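Local coordinates for protein PspGI restriction endonuclease (Pyrococcus sp. GI-H, PDB 3BM3) that probably cuts double-stranded DNA at a specific sequence as a type II restriction endonuclease, flipping bases out of its substrate, at residues D210-I223 / I240-D252. The protein carries 2 engineered substitutions. Sequence-based numbering, arbitrary orientation. Where two conformers were deposited one is given.
Sequences DRVYVIDGRYDSLI and IQKIRRFSDIFDD
Tyr213 lays one ring face under Ile249. CG1 of Ile249 sits over the ring centre, 3.8 Å from the centroid of the Tyr213 ring, a CH-pi contact. CB of Ile249 lies over the same face, nearest CE1. Arg244 runs alongside the ring, its CB 3.3 Å from Tyr213 CE1. The Tyr213 hydroxyl then gives its proton to Asp252 OD2, 2.6 Å away, on the anti lone pair. Arg244 grips the same carboxylate side-on through NE and NH2, using syn lone pairs. Its chain turns back at chi2 and chi3 (both -78°) to get there. In one of two Arg211 conformers, NH2 also meets Asp252 OD2 from above the carboxylate plane, so that three donors converge on one oxygen. In that conformer the shared negative charge probably eases the closeness of the two arginines. A leucine in place of Tyr213 would probably leave Asp252 OD2 without its hydroxyl donor and open a gap beneath Ile249.

On the other face of the sheet, Ile243 is the bump. Its CG2 fills a hollow between Val214 CG1, Leu222 CD2 and Ile223 CD1, the closest being Leu222 CD2 at 3.9 Å. Tyr219 stands beside it, its CG anti to the backbone N (chi1 180°), which carries the ring toward strand 243-245. Tyr219 presses CD2 onto one face of the Arg245 guanidinium, 3.4 Å from Arg245 CZ, the planes 36° apart. Arg245 NH2 reaches Asp220 OD1 at 2.9 Å. Asp216 clasps Ser247: OD1 takes the Ser247 N-H and OD2 its hydroxyl, and that OG also meets Ser53 of helix 52-80.

Strands 211-214 and 243-245 pair in parallel, with helix 216-227 packed on one face and helix 249-259 on the other. This beta-alpha-beta connection adds the edge strand to the mixed sheet, consistent with the PD-(D/E)XK nuclease fold.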
ATOM      1  N   ASP C 210       4.398 -13.642  12.672  1.00 11.29           N
ATOM      2  CA  ASP C 210       4.992 -14.880  13.173  1.00 11.32           C
ATOM      3  C   ASP C 210       5.726 -15.697  12.165  1.00 11.35           C
ATOM      4  O   ASP C 210       6.696 -16.345  12.506  1.00 12.68           O
ATOM      5  CB  ASP C 210       3.937 -15.742  13.826  1.00 12.20           C
ATOM      6  CG  ASP C 210       3.342 -15.054  14.976  1.00 15.05           C
ATOM      7  OD1 ASP C 210       4.065 -14.906  15.999  1.00 18.80           O
ATOM      8  OD2 ASP C 210       2.224 -14.564  14.835  1.00 14.97           O
ATOM      9  N   ARG C 211       5.219 -15.693  10.930  0.50 12.19           N
ATOM     10  CA  ARG C 211       5.725 -16.518   9.836  0.50 11.39           C
ATOM     11  C   ARG C 211       5.571 -15.745   8.535  0.50 11.27           C
ATOM     12  O   ARG C 211       4.544 -15.090   8.313  0.50 10.49           O
ATOM     13  CB  ARG C 211       4.987 -17.859   9.745  0.50 11.88           C
ATOM     14  CG  ARG C 211       5.016 -18.658  11.038  0.50 11.36           C
ATOM     15  CD  ARG C 211       4.350 -20.004  10.894  0.50 12.78           C
ATOM     16  NE  ARG C 211       5.096 -20.995  10.126  0.50 17.43           N
ATOM     17  CZ  ARG C 211       6.128 -21.710  10.570  0.50 19.88           C
ATOM     18  NH1 ARG C 211       6.636 -21.513  11.777  0.50 19.82           N
ATOM     19  NH2 ARG C 211       6.691 -22.606   9.768  0.50 20.15           N
ATOM     20  N   VAL C 212       6.586 -15.835   7.684  1.00 11.23           N
ATOM     21  CA  VAL C 212       6.585 -15.151   6.404  1.00 11.25           C
ATOM     22  C   VAL C 212       6.676 -16.214   5.354  1.00 11.55           C
ATOM     23  O   VAL C 212       7.617 -17.001   5.388  1.00 11.21           O
ATOM     24  CB  VAL C 212       7.751 -14.185   6.323  1.00 11.56           C
ATOM     25  CG1 VAL C 212       8.009 -13.784   4.876  1.00 15.87           C
ATOM     26  CG2 VAL C 212       7.437 -12.946   7.224  1.00 10.12           C
ATOM     27  N   TYR C 213       5.736 -16.213   4.415  1.00 10.86           N
ATOM     28  CA  TYR C 213       5.728 -17.157   3.304  1.00 10.45           C
ATOM     29  C   TYR C 213       6.031 -16.459   2.003  1.00 12.12           C
ATOM     30  O   TYR C 213       5.489 -15.400   1.728  1.00 11.23           O
ATOM     31  CB  TYR C 213       4.391 -17.863   3.176  1.00 11.47           C
ATOM     32  CG  TYR C 213       4.172 -18.773   4.361  1.00  9.73           C
ATOM     33  CD1 TYR C 213       4.519 -20.110   4.296  1.00 10.72           C
ATOM     34  CD2 TYR C 213       3.665 -18.267   5.551  1.00 10.82           C
ATOM     35  CE1 TYR C 213       4.354 -20.928   5.380  1.00  9.34           C
ATOM     36  CE2 TYR C 213       3.489 -19.049   6.640  1.00  9.03           C
ATOM     37  CZ  TYR C 213       3.850 -20.406   6.563  1.00 11.16           C
ATOM     38  OH  TYR C 213       3.669 -21.204   7.666  1.00 12.29           O
ATOM     39  N   VAL C 214       6.902 -17.053   1.220  1.00 11.58           N
ATOM     40  CA  VAL C 214       7.428 -16.414   0.032  1.00 12.59           C
ATOM     41  C   VAL C 214       7.181 -17.360  -1.145  1.00 12.34           C
ATOM     42  O   VAL C 214       7.196 -18.564  -1.003  1.00 11.79           O
ATOM     43  CB  VAL C 214       8.935 -16.056   0.187  1.00 12.25           C
ATOM     44  CG1 VAL C 214       9.215 -15.242   1.466  1.00 13.29           C
ATOM     45  CG2 VAL C 214       9.806 -17.265   0.176  1.00 14.57           C
ATOM     46  N   ILE C 215       6.889 -16.810  -2.317  1.00 11.71           N
ATOM     47  CA  ILE C 215       6.689 -17.619  -3.483  1.00 12.51           C
ATOM     48  C   ILE C 215       7.909 -18.549  -3.587  1.00 11.00           C
ATOM     49  O   ILE C 215       9.024 -18.133  -3.352  1.00 10.71           O
ATOM     50  CB  ILE C 215       6.525 -16.751  -4.742  1.00 12.88           C
ATOM     51  CG1 ILE C 215       6.121 -17.599  -5.939  1.00 13.34           C
ATOM     52  CG2 ILE C 215       7.749 -15.850  -4.993  1.00 13.07           C
ATOM     53  CD1 ILE C 215       5.573 -16.783  -7.106  1.00 15.54           C
ATOM     54  N   ASP C 216       7.685 -19.806  -3.943  1.00 11.74           N
ATOM     55  CA  ASP C 216       8.736 -20.807  -3.809  1.00 12.63           C
ATOM     56  C   ASP C 216      10.013 -20.406  -4.496  1.00 12.64           C
ATOM     57  O   ASP C 216      11.092 -20.634  -3.950  1.00 14.90           O
ATOM     58  CB  ASP C 216       8.280 -22.175  -4.296  1.00 12.26           C
ATOM     59  CG  ASP C 216       7.255 -22.826  -3.389  1.00 12.90           C
ATOM     60  OD1 ASP C 216       6.671 -22.168  -2.520  1.00 11.58           O
ATOM     61  OD2 ASP C 216       7.026 -24.041  -3.593  1.00 13.37           O
ATOM     62  N   GLY C 217       9.877 -19.799  -5.681  1.00 13.09           N
ATOM     63  CA  GLY C 217      11.003 -19.367  -6.510  1.00 13.75           C
ATOM     64  C   GLY C 217      11.934 -18.365  -5.875  1.00 13.73           C
ATOM     65  O   GLY C 217      13.068 -18.190  -6.307  1.00 14.23           O
ATOM     66  N   ARG C 218      11.459 -17.684  -4.836  1.00 12.80           N
ATOM     67  CA  ARG C 218      12.266 -16.670  -4.152  1.00 13.71           C
ATOM     68  C   ARG C 218      12.892 -17.174  -2.865  1.00 12.88           C
ATOM     69  O   ARG C 218      13.796 -16.575  -2.336  1.00 13.22           O
ATOM     70  CB  ARG C 218      11.361 -15.448  -3.901  1.00 13.61           C
ATOM     71  CG  ARG C 218      11.991 -14.296  -3.156  1.00 15.36           C
ATOM     72  CD  ARG C 218      13.329 -13.872  -3.689  1.00 14.66           C
ATOM     73  NE  ARG C 218      13.726 -12.656  -2.989  1.00 15.56           N
ATOM     74  CZ  ARG C 218      14.977 -12.282  -2.753  1.00 17.18           C
ATOM     75  NH1 ARG C 218      16.007 -13.027  -3.162  1.00 14.74           N
ATOM     76  NH2 ARG C 218      15.205 -11.167  -2.099  1.00 16.14           N
ATOM     77  N   TYR C 219      12.420 -18.306  -2.364  1.00 13.60           N
ATOM     78  CA  TYR C 219      12.839 -18.794  -1.066  1.00 14.16           C
ATOM     79  C   TYR C 219      14.349 -18.954  -1.012  1.00 13.99           C
ATOM     80  O   TYR C 219      15.012 -18.411  -0.148  1.00 13.04           O
ATOM     81  CB  TYR C 219      12.143 -20.099  -0.724  1.00 14.85           C
ATOM     82  CG  TYR C 219      12.564 -20.630   0.604  1.00 15.40           C
ATOM     83  CD1 TYR C 219      12.015 -20.138   1.780  1.00 18.54           C
ATOM     84  CD2 TYR C 219      13.561 -21.570   0.700  1.00 17.64           C
ATOM     85  CE1 TYR C 219      12.439 -20.595   3.012  1.00 19.61           C
ATOM     86  CE2 TYR C 219      13.968 -22.057   1.924  1.00 20.56           C
ATOM     87  CZ  TYR C 219      13.415 -21.547   3.082  1.00 21.12           C
ATOM     88  OH  TYR C 219      13.852 -22.044   4.286  1.00 24.98           O
ATOM     89  N   ASP C 220      14.896 -19.720  -1.937  1.00 13.90           N
ATOM     90  CA  ASP C 220      16.333 -20.016  -1.874  1.00 14.69           C
ATOM     91  C   ASP C 220      17.215 -18.775  -1.905  1.00 14.16           C
ATOM     92  O   ASP C 220      18.155 -18.645  -1.122  1.00 15.31           O
ATOM     93  CB  ASP C 220      16.748 -20.984  -2.976  1.00 15.55           C
ATOM     94  CG  ASP C 220      16.350 -22.408  -2.679  1.00 18.50           C
ATOM     95  OD1 ASP C 220      15.858 -22.672  -1.575  1.00 21.07           O
ATOM     96  OD2 ASP C 220      16.570 -23.272  -3.562  1.00 22.40           O
ATOM     97  N   SER C 221      16.933 -17.854  -2.817  1.00 14.87           N
ATOM     98  CA  SER C 221      17.777 -16.667  -2.958  1.00 14.75           C
ATOM     99  C   SER C 221      17.602 -15.764  -1.740  1.00 14.77           C
ATOM    100  O   SER C 221      18.548 -15.137  -1.297  1.00 14.53           O
ATOM    101  CB  SER C 221      17.467 -15.912  -4.256  1.00 15.84           C
ATOM    102  OG  SER C 221      16.097 -15.540  -4.356  1.00 15.57           O
ATOM    103  N   LEU C 222      16.394 -15.724  -1.186  1.00 15.18           N
ATOM    104  CA  LEU C 222      16.148 -14.913  -0.010  1.00 15.54           C
ATOM    105  C   LEU C 222      16.935 -15.445   1.159  1.00 15.90           C
ATOM    106  O   LEU C 222      17.610 -14.680   1.858  1.00 16.71           O
ATOM    107  CB  LEU C 222      14.644 -14.837   0.310  1.00 15.42           C
ATOM    108  CG  LEU C 222      14.351 -14.203   1.665  1.00 17.22           C
ATOM    109  CD1 LEU C 222      14.903 -12.769   1.738  1.00 20.09           C
ATOM    110  CD2 LEU C 222      12.868 -14.276   1.973  1.00 17.73           C
ATOM    111  N   ILE C 223      16.885 -16.755   1.362  1.00 16.32           N
ATOM    112  CA  ILE C 223      17.647 -17.384   2.429  1.00 17.40           C
ATOM    113  C   ILE C 223      19.150 -17.174   2.210  1.00 17.51           C
ATOM    114  O   ILE C 223      19.888 -16.893   3.162  1.00 17.12           O
ATOM    115  CB  ILE C 223      17.282 -18.876   2.567  1.00 17.37           C
ATOM    116  CG1 ILE C 223      15.812 -19.068   2.964  1.00 20.60           C
ATOM    117  CG2 ILE C 223      18.218 -19.585   3.569  1.00 19.02           C
ATOM    118  CD1 ILE C 223      15.354 -18.313   4.182  1.00 20.85           C
ATOM    119  N   ILE C 240      15.357 -17.531   9.711  1.00 17.20           N
ATOM    120  CA  ILE C 240      15.256 -18.557   8.683  1.00 17.47           C
ATOM    121  C   ILE C 240      14.155 -19.558   9.028  1.00 16.59           C
ATOM    122  O   ILE C 240      13.413 -20.001   8.134  1.00 16.38           O
ATOM    123  CB  ILE C 240      16.612 -19.227   8.410  1.00 18.02           C
ATOM    124  CG1 ILE C 240      17.558 -18.225   7.719  1.00 19.24           C
ATOM    125  CG2 ILE C 240      16.449 -20.419   7.490  1.00 20.39           C
ATOM    126  CD1 ILE C 240      18.984 -18.823   7.450  1.00 21.71           C
ATOM    127  N   GLN C 241      14.000 -19.867  10.307  1.00 15.67           N
ATOM    128  CA  GLN C 241      12.981 -20.816  10.741  1.00 15.88           C
ATOM    129  C   GLN C 241      11.550 -20.343  10.512  1.00 14.41           C
ATOM    130  O   GLN C 241      10.659 -21.163  10.373  1.00 15.02           O
ATOM    131  CB  GLN C 241      13.156 -21.163  12.204  1.00 16.96           C
ATOM    132  CG  GLN C 241      14.443 -21.946  12.472  1.00 20.86           C
ATOM    133  CD  GLN C 241      14.918 -21.876  13.931  1.00 24.65           C
ATOM    134  OE1 GLN C 241      15.992 -22.396  14.269  1.00 28.82           O
ATOM    135  NE2 GLN C 241      14.133 -21.197  14.795  1.00 27.71           N
ATOM    136  N   LYS C 242      11.374 -19.028  10.496  1.00 13.47           N
ATOM    137  CA  LYS C 242      10.077 -18.392  10.366  1.00 13.11           C
ATOM    138  C   LYS C 242       9.797 -17.958   8.928  1.00 12.63           C
ATOM    139  O   LYS C 242       8.740 -17.412   8.666  1.00 12.22           O
ATOM    140  CB  LYS C 242      10.013 -17.190  11.300  1.00 13.67           C
ATOM    141  CG  LYS C 242      10.045 -17.606  12.791  1.00 16.23           C
ATOM    142  CD  LYS C 242      10.378 -16.447  13.765  1.00 20.78           C
ATOM    143  CE  LYS C 242      10.660 -16.982  15.200  1.00 25.83           C
ATOM    144  NZ  LYS C 242      12.010 -17.647  15.440  1.00 27.05           N
ATOM    145  N   ILE C 243      10.730 -18.178   8.013  1.00 11.20           N
ATOM    146  CA  ILE C 243      10.523 -17.834   6.609  1.00 11.21           C
ATOM    147  C   ILE C 243      10.320 -19.145   5.899  1.00 11.49           C
ATOM    148  O   ILE C 243      11.101 -20.042   6.069  1.00 11.67           O
ATOM    149  CB  ILE C 243      11.750 -17.090   6.015  1.00 11.14           C
ATOM    150  CG1 ILE C 243      11.924 -15.744   6.715  1.00 12.13           C
ATOM    151  CG2 ILE C 243      11.621 -16.913   4.533  1.00 12.69           C
ATOM    152  CD1 ILE C 243      13.336 -15.123   6.465  1.00 11.88           C
ATOM    153  N   ARG C 244       9.263 -19.230   5.102  1.00 10.89           N
ATOM    154  CA  ARG C 244       8.841 -20.494   4.539  1.00 11.62           C
ATOM    155  C   ARG C 244       8.466 -20.303   3.085  1.00 11.84           C
ATOM    156  O   ARG C 244       8.078 -19.222   2.665  1.00 11.93           O
ATOM    157  CB  ARG C 244       7.613 -21.037   5.271  1.00 11.40           C
ATOM    158  CG  ARG C 244       7.693 -21.149   6.770  1.00 13.58           C
ATOM    159  CD  ARG C 244       8.462 -22.323   7.156  1.00 12.80           C
ATOM    160  NE  ARG C 244       7.644 -23.535   7.017  1.00 12.15           N
ATOM    161  CZ  ARG C 244       8.150 -24.756   6.891  1.00 13.42           C
ATOM    162  NH1 ARG C 244       9.461 -24.923   6.815  1.00 13.80           N
ATOM    163  NH2 ARG C 244       7.351 -25.790   6.799  1.00 14.26           N
ATOM    164  N   ARG C 245       8.542 -21.386   2.331  1.00 11.60           N
ATOM    165  CA  ARG C 245       7.993 -21.378   0.997  1.00 12.13           C
ATOM    166  C   ARG C 245       6.478 -21.353   1.074  1.00 11.14           C
ATOM    167  O   ARG C 245       5.860 -21.983   1.926  1.00 11.27           O
ATOM    168  CB  ARG C 245       8.445 -22.647   0.260  1.00 12.94           C
ATOM    169  CG  ARG C 245       9.886 -22.739   0.016  1.00 16.54           C
ATOM    170  CD  ARG C 245      10.167 -24.077  -0.661  1.00 18.33           C
ATOM    171  NE  ARG C 245      11.539 -24.178  -1.170  1.00 23.45           N
ATOM    172  CZ  ARG C 245      12.593 -24.584  -0.454  1.00 26.74           C
ATOM    173  NH1 ARG C 245      12.455 -24.929   0.826  1.00 28.02           N
ATOM    174  NH2 ARG C 245      13.799 -24.650  -1.019  1.00 28.06           N
ATOM    175  N   PHE C 246       5.872 -20.676   0.108  1.00 10.60           N
ATOM    176  CA  PHE C 246       4.433 -20.706  -0.064  1.00 10.81           C
ATOM    177  C   PHE C 246       3.874 -22.123   0.007  1.00  9.33           C
ATOM    178  O   PHE C 246       2.877 -22.385   0.655  1.00  9.80           O
ATOM    179  CB  PHE C 246       4.085 -20.080  -1.408  1.00 10.98           C
ATOM    180  CG  PHE C 246       2.628 -20.168  -1.749  1.00 11.14           C
ATOM    181  CD1 PHE C 246       1.746 -19.218  -1.285  1.00 13.40           C
ATOM    182  CD2 PHE C 246       2.134 -21.218  -2.502  1.00 12.25           C
ATOM    183  CE1 PHE C 246       0.410 -19.285  -1.619  1.00 15.34           C
ATOM    184  CE2 PHE C 246       0.784 -21.292  -2.819  1.00 13.34           C
ATOM    185  CZ  PHE C 246      -0.062 -20.318  -2.371  1.00 13.96           C
ATOM    186  N   SER C 247       4.540 -23.051  -0.649  1.00 10.82           N
ATOM    187  CA  SER C 247       4.019 -24.392  -0.676  1.00 10.74           C
ATOM    188  C   SER C 247       3.867 -25.000   0.688  1.00 10.85           C
ATOM    189  O   SER C 247       3.081 -25.942   0.869  1.00 12.07           O
ATOM    190  CB  SER C 247       4.911 -25.261  -1.550  1.00 10.78           C
ATOM    191  OG  SER C 247       4.690 -24.921  -2.890  1.00 11.79           O
ATOM    192  N   ASP C 248       4.660 -24.516   1.643  1.00 10.30           N
ATOM    193  CA  ASP C 248       4.685 -25.094   2.973  1.00 11.15           C
ATOM    194  C   ASP C 248       3.504 -24.679   3.814  1.00 10.69           C
ATOM    195  O   ASP C 248       3.247 -25.282   4.875  1.00 11.28           O
ATOM    196  CB  ASP C 248       5.910 -24.617   3.748  1.00 10.50           C
ATOM    197  CG  ASP C 248       7.201 -25.129   3.207  1.00 15.02           C
ATOM    198  OD1 ASP C 248       7.188 -25.990   2.352  1.00 13.27           O
ATOM    199  OD2 ASP C 248       8.239 -24.625   3.664  1.00 21.62           O
ATOM    200  N   ILE C 249       2.781 -23.642   3.398  1.00 11.18           N
ATOM    201  CA  ILE C 249       1.811 -23.077   4.313  1.00 10.93           C
ATOM    202  C   ILE C 249       0.680 -24.074   4.603  1.00 11.06           C
ATOM    203  O   ILE C 249       0.114 -24.073   5.663  1.00 11.17           O
ATOM    204  CB  ILE C 249       1.264 -21.736   3.834  1.00 10.70           C
ATOM    205  CG1 ILE C 249       0.546 -21.019   4.978  1.00 11.54           C
ATOM    206  CG2 ILE C 249       0.367 -21.914   2.572  1.00 12.06           C
ATOM    207  CD1 ILE C 249       0.196 -19.564   4.703  1.00 11.34           C
ATOM    208  N   PHE C 250       0.367 -24.928   3.660  1.00 11.40           N
ATOM    209  CA  PHE C 250      -0.777 -25.812   3.792  1.00 12.23           C
ATOM    210  C   PHE C 250      -0.561 -26.863   4.856  1.00 12.36           C
ATOM    211  O   PHE C 250      -1.387 -27.013   5.771  1.00 13.65           O
ATOM    212  CB  PHE C 250      -1.128 -26.359   2.422  1.00 12.98           C
ATOM    213  CG  PHE C 250      -1.412 -25.248   1.469  1.00 12.47           C
ATOM    214  CD1 PHE C 250      -2.582 -24.541   1.577  1.00 12.68           C
ATOM    215  CD2 PHE C 250      -0.439 -24.788   0.593  1.00 11.61           C
ATOM    216  CE1 PHE C 250      -2.816 -23.470   0.768  1.00 13.95           C
ATOM    217  CE2 PHE C 250      -0.666 -23.715  -0.214  1.00 13.82           C
ATOM    218  CZ  PHE C 250      -1.854 -23.048  -0.129  1.00 13.91           C
ATOM    219  N   ASP C 251       0.584 -27.518   4.807  1.00 13.09           N
ATOM    220  CA  ASP C 251       0.921 -28.464   5.850  1.00 14.23           C
ATOM    221  C   ASP C 251       1.163 -27.734   7.171  1.00 13.63           C
ATOM    222  O   ASP C 251       0.821 -28.227   8.228  1.00 13.37           O
ATOM    223  CB  ASP C 251       2.137 -29.279   5.441  1.00 15.69           C
ATOM    224  CG  ASP C 251       2.471 -30.340   6.457  1.00 19.55           C
ATOM    225  OD1 ASP C 251       1.553 -31.117   6.739  1.00 22.17           O
ATOM    226  OD2 ASP C 251       3.607 -30.326   6.997  1.00 25.55           O
ATOM    227  N   ASP C 252       1.731 -26.524   7.118  1.00 12.59           N
ATOM    228  CA  ASP C 252       1.949 -25.740   8.340  1.00 12.72           C
ATOM    229  C   ASP C 252       0.620 -25.468   9.032  1.00 11.73           C
ATOM    230  O   ASP C 252       0.508 -25.528  10.257  1.00 11.92           O
ATOM    231  CB  ASP C 252       2.635 -24.429   8.014  1.00 11.88           C
ATOM    232  CG  ASP C 252       4.109 -24.571   7.680  1.00 13.72           C
ATOM    233  OD1 ASP C 252       4.658 -25.691   7.744  1.00 12.67           O
ATOM    234  OD2 ASP C 252       4.732 -23.520   7.383  1.00 14.54           O
TER
HETATM  235  O   HOH W   1      12.844 -21.731   6.442  1.00 16.35           O